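Long-range contact in PLP-Dependent L-Arginine Hydroxylase MppP (Streptomyces wadayamensis, PDB 6C92), which hydroxylates L-arginine with the help of pyridoxal 5'-phosphate and belongs to an aminotransferase family: residues G151-T156 with H181-A186. Numbering follows the deposited sequence.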
# COMPACT_ATOMS: atom_id res chain seq x y z
N GLY B 151 -4.57 -5.89 -25.57
CA GLY B 151 -3.68 -4.76 -25.47
C GLY B 151 -2.48 -5.00 -24.58
O GLY B 151 -1.58 -4.16 -24.47
N CYS B 152 -2.45 -6.16 -23.92
CA CYS B 152 -1.38 -6.47 -22.98
C CYS B 152 -1.30 -7.97 -22.84
O CYS B 152 -2.33 -8.64 -22.84
CB CYS B 152 -1.64 -5.81 -21.61
SG CYS B 152 -0.49 -6.24 -20.29
N VAL B 153 -0.08 -8.49 -22.81
CA VAL B 153 0.22 -9.87 -22.41
C VAL B 153 0.92 -9.81 -21.06
O VAL B 153 1.90 -9.07 -20.91
CB VAL B 153 1.10 -10.57 -23.47
CG1 VAL B 153 1.42 -11.99 -23.02
CG2 VAL B 153 0.43 -10.58 -24.80
N PHE B 154 0.40 -10.55 -20.07
CA PHE B 154 0.89 -10.50 -18.69
C PHE B 154 1.41 -11.88 -18.28
O PHE B 154 0.64 -12.86 -18.27
CB PHE B 154 -0.21 -10.03 -17.73
CG PHE B 154 0.29 -9.69 -16.35
CD1 PHE B 154 0.76 -10.68 -15.49
CD2 PHE B 154 0.30 -8.37 -15.91
CE1 PHE B 154 1.24 -10.36 -14.22
CE2 PHE B 154 0.77 -8.05 -14.64
CZ PHE B 154 1.23 -9.03 -13.81
N VAL B 155 2.70 -11.95 -17.95
CA VAL B 155 3.38 -13.21 -17.58
C VAL B 155 4.00 -13.06 -16.20
O VAL B 155 4.76 -12.13 -15.94
CB VAL B 155 4.47 -13.61 -18.60
CG1 VAL B 155 5.17 -14.95 -18.18
CG2 VAL B 155 3.85 -13.72 -19.97
N THR B 156 3.66 -13.99 -15.32
CA THR B 156 4.32 -14.16 -14.03
C THR B 156 5.46 -15.14 -14.20
O THR B 156 5.23 -16.29 -14.62
CB THR B 156 3.31 -14.69 -13.02
OG1 THR B 156 2.13 -13.88 -13.07
CG2 THR B 156 3.91 -14.72 -11.61
N HIS B 181 3.05 -6.02 -32.76
CA HIS B 181 1.62 -5.72 -32.66
C HIS B 181 1.28 -4.47 -31.85
O HIS B 181 0.10 -4.13 -31.74
CB HIS B 181 0.86 -6.89 -32.05
CG HIS B 181 0.67 -8.04 -33.00
ND1 HIS B 181 1.66 -8.96 -33.26
CD2 HIS B 181 -0.39 -8.39 -33.76
CE1 HIS B 181 1.21 -9.84 -34.14
NE2 HIS B 181 -0.03 -9.51 -34.46
N GLY B 182 2.25 -3.80 -31.24
CA GLY B 182 1.92 -2.65 -30.42
C GLY B 182 1.36 -2.97 -29.05
O GLY B 182 0.81 -2.08 -28.39
N THR B 183 1.53 -4.19 -28.56
CA THR B 183 0.91 -4.58 -27.30
C THR B 183 1.94 -4.48 -26.16
O THR B 183 3.16 -4.51 -26.37
CB THR B 183 0.22 -5.97 -27.47
OG1 THR B 183 0.37 -6.83 -26.34
CG2 THR B 183 0.67 -6.68 -28.69
N VAL B 184 1.43 -4.21 -24.97
CA VAL B 184 2.25 -4.09 -23.76
C VAL B 184 2.60 -5.49 -23.27
O VAL B 184 1.70 -6.33 -23.07
CB VAL B 184 1.50 -3.33 -22.66
CG1 VAL B 184 2.35 -3.24 -21.37
CG2 VAL B 184 1.05 -1.90 -23.13
N LEU B 185 3.88 -5.74 -23.04
CA LEU B 185 4.33 -6.95 -22.35
C LEU B 185 4.56 -6.60 -20.89
O LEU B 185 5.37 -5.72 -20.59
CB LEU B 185 5.61 -7.50 -22.99
CG LEU B 185 6.20 -8.78 -22.37
CD1 LEU B 185 5.14 -9.87 -22.24
CD2 LEU B 185 7.37 -9.26 -23.24
N ALA B 186 3.83 -7.25 -19.99
CA ALA B 186 3.93 -7.00 -18.56
C ALA B 186 4.41 -8.26 -17.88
O ALA B 186 3.87 -9.34 -18.13
CB ALA B 186 2.58 -6.59 -17.95
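T183 lays its side chain against the G151 carbonyl, its OG1 3.8 Å from C152 N; contact with the neighbouring strand buries this hydroxyl, which has no partner in the model. At V184 regular pairing begins. V184 N donates a hydrogen bond to G151 O (3.1 Å), whereas V184 O draws in the CA-H of C152 and accepts a hydrogen bond from V153 N at 2.8 Å. These hydrogen bonds join two adjacent parallel strands of the seven-stranded mixed sheet in the aminotransferase fold, linked by helix 168-181 in a beta-alpha-beta crossover. L185 turns to the face that carries V153, the side covered by that helix; with CG anti to its backbone N (chi1 -180°) and chi2 near 50°, CD1 swings back to 3.6 Å from V153 O. A186 returns to the C152 and F154 face, beneath helix 90-101. A186 N hydrogen-bonds to V153 O and A186 O accepts V155 N at 2.9 Å, the same oxygen lying over one face of the F154 ring, near the rim. The A186 methyl meets F154 CD2 at 3.5 Å, and an alanine in place of F154 is likely to open a gap between that methyl and L97. A186 CB also packs 3.9 Å from C152 SG.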